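Local structure of sulfatase (Bacteroides fragilis CAG:558, 6USS) at residues 47-53 with 64-70; 161-165 with 258-263; 239-244 with 301-305; 323-327 with 338-342. The protein probably hydrolyses sulfate esters as a calcium-dependent arylsulfatase of the sulfatase family. The protein carries 1 engineered substitution. All coordinates share one frame; numbering follows the deposited sequence.

Contacts 1, 2 and 4 are buried and lie around the C-terminal ends of the sheet strands, near the calcium site, whereas contact 3, about 22 Å between its centre and that of the chain, is a partly buried helix pair. Contact 2 lies within the sheet and contact 3 in the helices packed on it; they meet where C163 packs on A239. Contact 1 touches contact 4 where Q47 meets N341 and S342. Their chemistry differs accordingly: hydroxyl and carboxylate bonds in contact 1, parallel-strand bonds and a CH-pi contact in contact 2, apolar packing around one indole in contact 3, and amide-to-backbone bonds in contact 4.

Contact 1: residues 47-53 with 64-70; sequences QDTSLPF and YETPNME
The backbone of Q47 meets the ring of Y64, its carbonyl O lying in the ring plane at the edge, 3.5 Å from Y64 CD2. D48 runs alongside the same tyrosine and points the same way, its carboxylate nearly perpendicular to the ring. A water joins the two, 2.6 Å from D48 OD1 and 2.8 Å from Y64 OH, while D48 OD2 is held by G45 and Y288. At T49 a chi1 of 167° turns the hydroxyl away from the residue's own N and across the contact. T49 OG1 and T66 OG1 share a hydrogen bond of 2.5 Å, and T49 OG1 also accepts from L51 N, closing an ST turn. The methyl of M69 lies against this hydroxyl. S50 follows with OG set between its backbone N and carbonyl carbon (chi1 56°), which turns it to residues 64-70. There S50 OG accepts from T66 N at 2.8 Å and donates to E70 OE2 at 2.6 Å, which receives it on its anti lone pair, the one away from the other carboxylate oxygen. L51 lays CB against E70 CG, and F53 meets M69 CE at its ring edge, 4.4 Å from CE2. Beside the ST turn at T49, the serine hydroxyl thus links T66 N, at the N-cap position, with E70 in the first turn of helix 67-74, within the loop of the sulfatase fold that follows strand 35-41 and, at its start, the calcium ligands D42 and D43.

Contact 2: residues 161-165 with 258-263; sequences IHCGK and AHYAIH
G164 and A258 form a parallel beta bridge at the ends of strands 159-164 and 253-258, neighbours in the large mixed sheet of this alkaline phosphatase-like fold. Two backbone bonds make the bridge. A258 N donates to C163 O at 2.8 Å, nearly in line with the carbonyl bond, and K165 N donates to A258 O at 2.6 Å. G164, with positive phi and no CB, lets the same A258 O come to 3.1 Å from its CA in a CA-H...O contact. Beyond the bridge both segments leave the sheet. The Y260 ring lies under the backbone of K165, with K165 N 3.5 Å above the ring plane toward the rim; K165 CB makes a CH-pi contact over the same ring, 3.9 Å from its centroid. Y260 OH is bonded to A188 O, which fixes the ring from its far end. A chi1 of 159° sends the lysine chain away from its own N, and its extended course carries the ammonium toward the metal site, where K165 NZ forms a salt bridge with the calcium ligand D42 and a bond to G193 O. R92 and the engineered residue C88 also touch this lysine. Further out, H162 reaches forward along its own strand, and H162 NE2 donates to G164 O at 2.8 Å, coming from above the carbonyl plane.

Contact 3: residues 239-244 with 301-305; sequences AIKALN and DLMDW
D301 meets I240 through its backbone: the carbonyl O is 4.2 Å from I240 CD1, while the D301 carboxylate pairs with K297 on its own helix. One residue on, L302 turns CD2 toward helix 231-247, touching A239 CB, I240 CG1 and L243 CD1; the I240 contact is 4.1 Å. M257 of strand 253-258 borders both A239 and L302, so this side of the interface rests on the sheet. The largest part is played by W305. Its CG is anti to the backbone N (chi1 -176°), which swings the indole across to helix 231-247. L243 CB sits over one face of the six-membered ring, 3.7 Å from its centroid and 18° off the normal, and L243 CD1 meets the same ring at CE3. I240 CG2 approaches the five-membered ring at CD1, 3.6 Å away. At the ring edge W305 NE1 donates to N244 OD1 at 2.9 Å; the oxygen lies in the indole plane, yet the donor stands above the plane of the amide rather than on a lone pair. The two helix segments run nearly parallel, crossing at -21° with axes 10.9 Å apart, a separation that the indole bridges. Apolar packing makes up most of the contact, and the single side-chain hydrogen bond satisfies the indole N-H and helps to set how the ring is turned, at the border between the buried leucines and exposed N244.

Contact 4: residues 323-327 with 338-342; sequences NGGLS and HTQNS
Two arms of one long loop between strand 315-321 and helix 353-356 meet here, next to the calcium site of the sulfatase fold, to which N323 at the start of the first arm belongs. The second arm folds into a type I beta turn from T339 to S342, and N341 within it faces G325. The amide of N341 grips the backbone of that glycine twice: OD1 accepts a weak bond from G325 N at 3.2 Å, and ND2 donates to G325 O at 3.3 Å. The second bond is straight at N-H (168°) and lies in the plane of the amide, although it reaches the carbonyl from above its plane. S346 O is another partner of N341 ND2, and the bonds to G325 and S346 O together limit how the amide can turn. Further along, the arms come together at S327 and H338, where H338 N gives a weak bond to S327 O. Q340 bends at chi2 (76°), bringing OE1 to S327 CB, where it accepts a weak hydrogen bond from T339 N; its NE2 is held by D334 O. A water completes the junction, 2.8 Å from S327 OG and, in the plane of the imidazole at its edge, 2.7 Å from H338 ND1.

Contact 1: residues 47-53 with 64-70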
loop_
_atom_site.group_PDB
_atom_site.type_symbol
_atom_site.label_atom_id
_atom_site.label_comp_id
_atom_site.label_asym_id
_atom_site.label_seq_id
_atom_site.Cartn_x
_atom_site.Cartn_y
_atom_site.Cartn_z
ATOM N N GLN A 47 -26.673 -15.600 17.118
ATOM C CA GLN A 47 -27.102 -15.480 18.504
ATOM C C GLN A 47 -25.930 -15.352 19.466
ATOM O O GLN A 47 -26.119 -15.531 20.677
ATOM C CB GLN A 47 -27.972 -16.681 18.887
ATOM C CG GLN A 47 -29.337 -16.720 18.193
ATOM C CD GLN A 47 -30.361 -15.857 18.901
ATOM O OE1 GLN A 47 -30.209 -15.559 20.080
ATOM N NE2 GLN A 47 -31.425 -15.471 18.191
ATOM N N ASP A 48 -24.731 -15.053 18.967
ATOM C CA ASP A 48 -23.537 -14.897 19.803
ATOM C C ASP A 48 -23.393 -13.467 20.320
ATOM O O ASP A 48 -22.352 -12.828 20.192
ATOM C CB ASP A 48 -22.306 -15.329 19.020
ATOM C CG ASP A 48 -22.332 -16.804 18.685
ATOM O OD1 ASP A 48 -23.147 -17.541 19.296
ATOM O OD2 ASP A 48 -21.549 -17.224 17.802
ATOM N N THR A 49 -24.467 -12.968 20.927
ATOM C CA THR A 49 -24.584 -11.575 21.327
ATOM C C THR A 49 -25.708 -11.486 22.348
ATOM O O THR A 49 -26.592 -12.350 22.394
ATOM C CB THR A 49 -24.866 -10.672 20.113
ATOM O OG1 THR A 49 -25.282 -9.365 20.542
ATOM C CG2 THR A 49 -25.970 -11.282 19.245
ATOM N N SER A 50 -25.656 -10.448 23.190
ATOM C CA SER A 50 -26.814 -10.157 24.025
ATOM C C SER A 50 -27.913 -9.431 23.260
ATOM O O SER A 50 -29.031 -9.349 23.769
ATOM C CB SER A 50 -26.423 -9.346 25.276
ATOM O OG SER A 50 -25.755 -8.135 24.969
ATOM N N LEU A 51 -27.642 -8.922 22.055
ATOM C CA LEU A 51 -28.681 -8.233 21.275
ATOM C C LEU A 51 -29.556 -9.251 20.545
ATOM O O LEU A 51 -29.043 -9.998 19.705
ATOM C CB LEU A 51 -28.061 -7.264 20.266
ATOM C CG LEU A 51 -28.999 -6.501 19.308
ATOM C CD1 LEU A 51 -29.953 -5.556 20.066
ATOM C CD2 LEU A 51 -28.212 -5.733 18.239
ATOM N N PRO A 52 -30.881 -9.313 20.821
ATOM C CA PRO A 52 -31.730 -10.344 20.200
ATOM C C PRO A 52 -32.093 -9.981 18.764
ATOM O O PRO A 52 -32.828 -9.018 18.522
ATOM C CB PRO A 52 -32.967 -10.371 21.114
ATOM C CG PRO A 52 -32.580 -9.572 22.358
ATOM C CD PRO A 52 -31.617 -8.547 21.840
ATOM N N PHE A 53 -31.590 -10.782 17.804
ATOM C CA PHE A 53 -31.933 -10.640 16.385
ATOM C C PHE A 53 -33.197 -11.400 15.977
ATOM O O PHE A 53 -33.766 -11.109 14.917
ATOM C CB PHE A 53 -30.766 -11.112 15.509
ATOM C CG PHE A 53 -29.741 -10.055 15.265
ATOM C CD1 PHE A 53 -29.734 -9.342 14.074
ATOM C CD2 PHE A 53 -28.807 -9.739 16.242
ATOM C CE1 PHE A 53 -28.811 -8.345 13.858
ATOM C CE2 PHE A 53 -27.872 -8.740 16.029
ATOM C CZ PHE A 53 -27.874 -8.036 14.834
ATOM N N TYR A 64 -24.809 -13.979 27.080
ATOM C CA TYR A 64 -23.715 -13.194 26.521
ATOM C C TYR A 64 -23.864 -11.722 26.892
ATOM O O TYR A 64 -24.930 -11.260 27.303
ATOM C CB TYR A 64 -23.654 -13.347 24.997
ATOM C CG TYR A 64 -23.408 -14.776 24.550
ATOM C CD1 TYR A 64 -22.411 -15.547 25.147
ATOM C CD2 TYR A 64 -24.166 -15.351 23.533
ATOM C CE1 TYR A 64 -22.183 -16.857 24.756
ATOM C CE2 TYR A 64 -23.940 -16.663 23.125
ATOM C CZ TYR A 64 -22.945 -17.418 23.746
ATOM O OH TYR A 64 -22.710 -18.729 23.357
ATOM N N GLU A 65 -22.772 -10.979 26.756
ATOM C CA GLU A 65 -22.768 -9.554 27.088
ATOM C C GLU A 65 -22.121 -8.763 25.952
ATOM O O GLU A 65 -20.892 -8.675 25.855
ATOM C CB GLU A 65 -22.068 -9.316 28.415
ATOM C CG GLU A 65 -22.800 -9.944 29.583
ATOM C CD GLU A 65 -22.032 -9.817 30.880
ATOM O OE1 GLU A 65 -21.110 -8.972 30.953
ATOM O OE2 GLU A 65 -22.333 -10.572 31.829
ATOM N N THR A 66 -22.954 -8.187 25.088
ATOM C CA THR A 66 -22.505 -7.271 24.046
ATOM C C THR A 66 -23.224 -5.937 24.243
ATOM O O THR A 66 -24.074 -5.543 23.429
ATOM C CB THR A 66 -22.749 -7.841 22.649
ATOM O OG1 THR A 66 -24.142 -8.157 22.469
ATOM C CG2 THR A 66 -21.915 -9.098 22.446
ATOM N N PRO A 67 -22.916 -5.220 25.326
ATOM C CA PRO A 67 -23.639 -3.963 25.580
ATOM C C PRO A 67 -23.369 -2.909 24.527
ATOM O O PRO A 67 -24.233 -2.049 24.299
ATOM C CB PRO A 67 -23.115 -3.527 26.954
ATOM C CG PRO A 67 -21.703 -4.098 26.988
ATOM C CD PRO A 67 -21.822 -5.438 26.291
ATOM N N ASN A 68 -22.189 -2.940 23.883
ATOM C CA ASN A 68 -21.874 -1.918 22.884
ATOM C C ASN A 68 -22.603 -2.181 21.562
ATOM O O ASN A 68 -22.966 -1.233 20.855
ATOM C CB ASN A 68 -20.367 -1.841 22.664
ATOM C CG ASN A 68 -19.614 -1.325 23.883
ATOM O OD1 ASN A 68 -19.738 -0.161 24.267
ATOM N ND2 ASN A 68 -18.797 -2.188 24.475
ATOM N N MET A 69 -22.814 -3.460 21.205
ATOM C CA MET A 69 -23.706 -3.795 20.094
ATOM C C MET A 69 -25.127 -3.282 20.352
ATOM O O MET A 69 -25.791 -2.792 19.433
ATOM C CB MET A 69 -23.727 -5.316 19.861
ATOM C CG MET A 69 -22.464 -5.903 19.251
ATOM S SD MET A 69 -22.583 -7.688 18.961
ATOM C CE MET A 69 -23.926 -7.813 17.770
ATOM N N GLU A 70 -25.626 -3.411 21.589
ATOM C CA GLU A 70 -26.962 -2.905 21.903
ATOM C C GLU A 70 -27.016 -1.390 21.761
ATOM O O GLU A 70 -27.962 -0.839 21.179
ATOM C CB GLU A 70 -27.355 -3.312 23.321
ATOM C CG GLU A 70 -27.548 -4.781 23.530
ATOM C CD GLU A 70 -27.799 -5.130 24.993
ATOM O OE1 GLU A 70 -28.371 -4.289 25.720
ATOM O OE2 GLU A 70 -27.435 -6.250 25.413
HETATM O O HOH W 1 -23.761 -19.521 20.889
#

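Contact 2: residues 161-165 with 258-263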
loop_
_atom_site.group_PDB
_atom_site.type_symbol
_atom_site.label_atom_id
_atom_site.label_comp_id
_atom_site.label_asym_id
_atom_site.label_seq_id
_atom_site.Cartn_x
_atom_site.Cartn_y
_atom_site.Cartn_z
ATOM N N ILE A 161 -7.773 1.812 5.583
ATOM C CA ILE A 161 -7.071 1.131 6.664
ATOM C C ILE A 161 -7.628 -0.277 6.796
ATOM O O ILE A 161 -8.848 -0.452 6.914
ATOM C CB ILE A 161 -7.229 1.868 8.007
ATOM C CG1 ILE A 161 -6.812 3.325 7.887
ATOM C CG2 ILE A 161 -6.463 1.150 9.104
ATOM C CD1 ILE A 161 -7.263 4.162 9.049
ATOM N N HIS A 162 -6.733 -1.271 6.802
ATOM C CA HIS A 162 -7.068 -2.651 7.130
ATOM C C HIS A 162 -6.459 -3.057 8.471
ATOM O O HIS A 162 -5.257 -2.861 8.713
ATOM C CB HIS A 162 -6.589 -3.653 6.076
ATOM C CG HIS A 162 -6.666 -5.067 6.558
ATOM N ND1 HIS A 162 -7.834 -5.803 6.521
ATOM C CD2 HIS A 162 -5.760 -5.837 7.205
ATOM C CE1 HIS A 162 -7.622 -6.991 7.064
ATOM N NE2 HIS A 162 -6.372 -7.037 7.487
ATOM N N CYS A 163 -7.276 -3.687 9.313
ATOM C CA CYS A 163 -6.837 -4.089 10.639
ATOM C C CYS A 163 -7.418 -5.453 10.972
ATOM O O CYS A 163 -8.645 -5.597 11.074
ATOM C CB CYS A 163 -7.267 -3.046 11.670
ATOM S SG CYS A 163 -6.754 -3.473 13.355
ATOM N N GLY A 164 -6.541 -6.443 11.142
ATOM C CA GLY A 164 -6.983 -7.784 11.494
ATOM C C GLY A 164 -6.915 -8.836 10.395
ATOM O O GLY A 164 -5.957 -8.880 9.613
ATOM N N LYS A 165 -7.928 -9.702 10.349
ATOM C CA LYS A 165 -7.951 -10.830 9.423
ATOM C C LYS A 165 -8.248 -10.360 8.004
ATOM O O LYS A 165 -9.311 -9.791 7.740
ATOM C CB LYS A 165 -8.995 -11.850 9.868
ATOM C CG LYS A 165 -9.462 -12.788 8.778
ATOM C CD LYS A 165 -9.975 -14.078 9.389
ATOM C CE LYS A 165 -10.731 -14.906 8.362
ATOM N NZ LYS A 165 -11.422 -16.041 9.019
ATOM N N ALA A 258 -11.423 -5.971 10.997
ATOM C CA ALA A 258 -11.764 -7.378 10.784
ATOM C C ALA A 258 -11.089 -8.228 11.859
ATOM O O ALA A 258 -9.939 -8.634 11.703
ATOM C CB ALA A 258 -11.359 -7.827 9.380
ATOM N N HIS A 259 -11.826 -8.519 12.932
ATOM C CA HIS A 259 -11.273 -9.225 14.083
ATOM C C HIS A 259 -10.871 -10.654 13.737
ATOM O O HIS A 259 -11.461 -11.300 12.862
ATOM C CB HIS A 259 -12.281 -9.253 15.235
ATOM C CG HIS A 259 -12.213 -8.042 16.093
ATOM N ND1 HIS A 259 -11.233 -7.866 17.044
ATOM C CD2 HIS A 259 -12.967 -6.918 16.116
ATOM C CE1 HIS A 259 -11.390 -6.690 17.624
ATOM N NE2 HIS A 259 -12.439 -6.096 17.082
ATOM N N TYR A 260 -9.842 -11.143 14.433
ATOM C CA TYR A 260 -9.589 -12.577 14.406
ATOM C C TYR A 260 -10.556 -13.322 15.319
ATOM O O TYR A 260 -10.902 -14.477 15.038
ATOM C CB TYR A 260 -8.138 -12.875 14.790
ATOM C CG TYR A 260 -7.177 -12.591 13.673
ATOM C CD1 TYR A 260 -7.011 -13.493 12.640
ATOM C CD2 TYR A 260 -6.446 -11.415 13.643
ATOM C CE1 TYR A 260 -6.151 -13.235 11.603
ATOM C CE2 TYR A 260 -5.578 -11.134 12.603
ATOM C CZ TYR A 260 -5.428 -12.057 11.578
ATOM O OH TYR A 260 -4.552 -11.824 10.530
ATOM N N ALA A 261 -10.989 -12.686 16.412
ATOM C CA ALA A 261 -12.094 -13.201 17.211
ATOM C C ALA A 261 -13.339 -13.335 16.340
ATOM O O ALA A 261 -13.610 -12.479 15.494
ATOM C CB ALA A 261 -12.359 -12.262 18.387
ATOM N N ILE A 262 -14.123 -14.393 16.551
ATOM C CA ILE A 262 -14.009 -15.311 17.678
ATOM C C ILE A 262 -13.598 -16.712 17.217
ATOM O O ILE A 262 -14.159 -17.721 17.654
ATOM C CB ILE A 262 -15.336 -15.349 18.439
ATOM C CG1 ILE A 262 -16.487 -15.669 17.466
ATOM C CG2 ILE A 262 -15.558 -14.021 19.158
ATOM C CD1 ILE A 262 -17.879 -15.681 18.106
ATOM N N HIS A 263 -12.618 -16.741 16.316
ATOM C CA HIS A 263 -12.115 -17.956 15.691
ATOM C C HIS A 263 -11.472 -18.871 16.733
ATOM O O HIS A 263 -11.038 -18.429 17.798
ATOM C CB HIS A 263 -11.094 -17.584 14.608
ATOM C CG HIS A 263 -10.867 -18.653 13.586
ATOM N ND1 HIS A 263 -9.928 -19.651 13.749
ATOM C CD2 HIS A 263 -11.460 -18.885 12.390
ATOM C CE1 HIS A 263 -9.955 -20.454 12.699
ATOM N NE2 HIS A 263 -10.875 -20.010 11.858
#

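Contact 3: residues 239-244 with 301-305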
loop_
_atom_site.group_PDB
_atom_site.type_symbol
_atom_site.label_atom_id
_atom_site.label_comp_id
_atom_site.label_asym_id
_atom_site.label_seq_id
_atom_site.Cartn_x
_atom_site.Cartn_y
_atom_site.Cartn_z
ATOM N N ALA A 239 -5.620 -0.001 15.838
ATOM C CA ALA A 239 -6.642 0.691 15.063
ATOM C C ALA A 239 -6.833 2.116 15.570
ATOM O O ALA A 239 -7.007 3.054 14.777
ATOM C CB ALA A 239 -7.963 -0.075 15.111
ATOM N N ILE A 240 -6.795 2.309 16.889
ATOM C CA ILE A 240 -6.986 3.654 17.403
ATOM C C ILE A 240 -5.850 4.565 16.937
ATOM O O ILE A 240 -6.095 5.704 16.514
ATOM C CB ILE A 240 -7.151 3.624 18.934
ATOM C CG1 ILE A 240 -8.523 3.010 19.271
ATOM C CG2 ILE A 240 -7.018 5.026 19.513
ATOM C CD1 ILE A 240 -8.978 3.202 20.708
ATOM N N LYS A 241 -4.599 4.073 16.939
ATOM C CA LYS A 241 -3.530 4.933 16.435
ATOM C C LYS A 241 -3.623 5.151 14.939
ATOM O O LYS A 241 -3.221 6.213 14.461
ATOM C CB LYS A 241 -2.132 4.395 16.780
ATOM C CG LYS A 241 -1.951 3.879 18.187
ATOM C CD LYS A 241 -0.744 2.937 18.244
ATOM C CE LYS A 241 -0.259 2.696 19.678
ATOM N NZ LYS A 241 0.809 1.637 19.676
ATOM N N ALA A 242 -4.126 4.177 14.187
ATOM C CA ALA A 242 -4.291 4.429 12.763
ATOM C C ALA A 242 -5.317 5.525 12.522
ATOM O O ALA A 242 -5.200 6.286 11.549
ATOM C CB ALA A 242 -4.699 3.156 12.030
ATOM N N LEU A 243 -6.306 5.630 13.420
ATOM C CA LEU A 243 -7.353 6.639 13.326
ATOM C C LEU A 243 -6.850 8.013 13.766
ATOM O O LEU A 243 -7.202 9.034 13.155
ATOM C CB LEU A 243 -8.551 6.216 14.176
ATOM C CG LEU A 243 -9.464 5.136 13.606
ATOM C CD1 LEU A 243 -10.624 4.850 14.556
ATOM C CD2 LEU A 243 -9.990 5.559 12.248
ATOM N N ASN A 244 -6.033 8.066 14.823
ATOM C CA ASN A 244 -5.403 9.332 15.178
ATOM C C ASN A 244 -4.545 9.850 14.024
ATOM O O ASN A 244 -4.648 11.021 13.645
ATOM C CB ASN A 244 -4.604 9.169 16.466
ATOM C CG ASN A 244 -5.511 9.029 17.692
ATOM O OD1 ASN A 244 -6.568 9.665 17.773
ATOM N ND2 ASN A 244 -5.114 8.184 18.638
ATOM N N ASP A 301 -14.776 0.598 22.136
ATOM C CA ASP A 301 -13.592 1.456 22.178
ATOM C C ASP A 301 -13.493 2.335 20.934
ATOM O O ASP A 301 -13.131 3.515 21.032
ATOM C CB ASP A 301 -12.319 0.618 22.333
ATOM C CG ASP A 301 -12.201 -0.043 23.702
ATOM O OD1 ASP A 301 -12.849 0.413 24.668
ATOM O OD2 ASP A 301 -11.434 -1.021 23.817
ATOM N N LEU A 302 -13.794 1.777 19.758
ATOM C CA LEU A 302 -13.859 2.596 18.552
ATOM C C LEU A 302 -15.028 3.583 18.616
ATOM O O LEU A 302 -14.897 4.740 18.194
ATOM C CB LEU A 302 -13.962 1.702 17.313
ATOM C CG LEU A 302 -12.804 0.721 17.150
ATOM C CD1 LEU A 302 -13.060 -0.289 16.020
ATOM C CD2 LEU A 302 -11.492 1.493 16.929
ATOM N N MET A 303 -16.173 3.151 19.155
ATOM C CA MET A 303 -17.317 4.051 19.256
ATOM C C MET A 303 -17.005 5.233 20.173
ATOM O O MET A 303 -17.408 6.371 19.889
ATOM C CB MET A 303 -18.549 3.284 19.742
ATOM C CG MET A 303 -19.190 2.356 18.686
ATOM S SD MET A 303 -20.401 1.149 19.349
ATOM C CE MET A 303 -21.824 2.212 19.672
ATOM N N ASP A 304 -16.275 4.983 21.269
ATOM C CA ASP A 304 -15.870 6.071 22.153
ATOM C C ASP A 304 -14.825 6.939 21.486
ATOM O O ASP A 304 -14.841 8.164 21.649
ATOM C CB ASP A 304 -15.326 5.543 23.485
ATOM C CG ASP A 304 -16.304 4.630 24.203
ATOM O OD1 ASP A 304 -17.521 4.667 23.888
ATOM O OD2 ASP A 304 -15.856 3.870 25.092
ATOM N N TRP A 305 -13.908 6.324 20.727
ATOM C CA TRP A 305 -12.933 7.118 19.990
ATOM C C TRP A 305 -13.636 8.082 19.041
ATOM O O TRP A 305 -13.289 9.270 18.979
ATOM C CB TRP A 305 -11.945 6.226 19.231
ATOM C CG TRP A 305 -10.899 7.062 18.566
ATOM C CD1 TRP A 305 -9.679 7.427 19.078
ATOM C CD2 TRP A 305 -10.993 7.692 17.281
ATOM N NE1 TRP A 305 -9.009 8.229 18.183
ATOM C CE2 TRP A 305 -9.794 8.400 17.071
ATOM C CE3 TRP A 305 -11.975 7.722 16.285
ATOM C CZ2 TRP A 305 -9.556 9.128 15.912
ATOM C CZ3 TRP A 305 -11.728 8.443 15.127
ATOM C CH2 TRP A 305 -10.528 9.137 14.953
#

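Contact 4: residues 323-327 with 338-342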
loop_
_atom_site.group_PDB
_atom_site.type_symbol
_atom_site.label_atom_id
_atom_site.label_comp_id
_atom_site.label_asym_id
_atom_site.label_seq_id
_atom_site.Cartn_x
_atom_site.Cartn_y
_atom_site.Cartn_z
ATOM N N ASN A 323 -19.595 -15.585 8.904
ATOM C CA ASN A 323 -20.324 -16.854 8.777
ATOM C C ASN A 323 -20.824 -17.270 10.158
ATOM O O ASN A 323 -20.576 -16.590 11.161
ATOM C CB ASN A 323 -19.485 -17.968 8.138
ATOM C CG ASN A 323 -18.180 -18.212 8.862
ATOM O OD1 ASN A 323 -18.172 -18.660 10.017
ATOM N ND2 ASN A 323 -17.063 -17.937 8.186
ATOM N N GLY A 324 -21.549 -18.398 10.200
ATOM C CA GLY A 324 -22.148 -18.851 11.444
ATOM C C GLY A 324 -21.130 -19.346 12.460
ATOM O O GLY A 324 -19.980 -19.662 12.153
ATOM N N GLY A 325 -21.558 -19.400 13.715
ATOM C CA GLY A 325 -20.682 -19.906 14.754
ATOM C C GLY A 325 -20.340 -21.367 14.536
ATOM O O GLY A 325 -21.085 -22.121 13.910
ATOM N N LEU A 326 -19.179 -21.766 15.045
ATOM C CA LEU A 326 -18.745 -23.156 14.937
ATOM C C LEU A 326 -19.597 -24.044 15.839
ATOM O O LEU A 326 -19.564 -23.914 17.065
ATOM C CB LEU A 326 -17.268 -23.276 15.301
ATOM C CG LEU A 326 -16.645 -24.665 15.292
ATOM C CD1 LEU A 326 -16.583 -25.185 13.887
ATOM C CD2 LEU A 326 -15.257 -24.605 15.885
ATOM N N SER A 327 -20.371 -24.942 15.230
ATOM C CA SER A 327 -21.227 -25.858 15.978
ATOM C C SER A 327 -20.939 -27.320 15.655
ATOM O O SER A 327 -21.744 -28.188 16.013
ATOM C CB SER A 327 -22.703 -25.545 15.721
ATOM O OG SER A 327 -22.935 -25.381 14.341
ATOM N N HIS A 338 -24.382 -29.143 17.093
ATOM C CA HIS A 338 -25.029 -28.552 15.915
ATOM C C HIS A 338 -26.212 -27.665 16.280
ATOM O O HIS A 338 -27.063 -27.392 15.420
ATOM C CB HIS A 338 -25.499 -29.608 14.906
ATOM C CG HIS A 338 -24.440 -30.591 14.520
ATOM N ND1 HIS A 338 -23.337 -30.243 13.764
ATOM C CD2 HIS A 338 -24.310 -31.914 14.785
ATOM C CE1 HIS A 338 -22.581 -31.309 13.576
ATOM N NE2 HIS A 338 -23.148 -32.336 14.183
ATOM N N THR A 339 -26.312 -27.213 17.533
ATOM C CA THR A 339 -27.377 -26.294 17.931
ATOM C C THR A 339 -26.856 -24.995 18.534
ATOM O O THR A 339 -27.633 -24.252 19.134
ATOM C CB THR A 339 -28.335 -26.967 18.918
ATOM O OG1 THR A 339 -27.666 -27.202 20.166
ATOM C CG2 THR A 339 -28.861 -28.290 18.345
ATOM N N GLN A 340 -25.567 -24.692 18.383
ATOM C CA GLN A 340 -24.983 -23.544 19.064
ATOM C C GLN A 340 -25.349 -22.208 18.421
ATOM O O GLN A 340 -24.880 -21.168 18.902
ATOM C CB GLN A 340 -23.462 -23.691 19.123
ATOM C CG GLN A 340 -22.957 -24.666 20.166
ATOM C CD GLN A 340 -23.143 -26.132 19.755
ATOM O OE1 GLN A 340 -23.497 -26.435 18.611
ATOM N NE2 GLN A 340 -22.913 -27.045 20.700
ATOM N N ASN A 341 -26.152 -22.196 17.351
ATOM C CA ASN A 341 -26.738 -20.968 16.817
ATOM C C ASN A 341 -28.263 -21.005 16.932
ATOM O O ASN A 341 -28.976 -20.327 16.180
ATOM C CB ASN A 341 -26.298 -20.731 15.371
ATOM C CG ASN A 341 -24.787 -20.696 15.221
ATOM O OD1 ASN A 341 -24.131 -19.715 15.600
ATOM N ND2 ASN A 341 -24.222 -21.775 14.686
ATOM N N SER A 342 -28.765 -21.801 17.875
ATOM C CA SER A 342 -30.199 -21.957 18.047
ATOM C C SER A 342 -30.856 -20.591 18.228
ATOM O O SER A 342 -30.302 -19.734 18.927
ATOM C CB SER A 342 -30.491 -22.836 19.262
ATOM O OG SER A 342 -31.745 -22.478 19.800
HETATM O O HOH W 2 -22.903 -27.719 12.864
#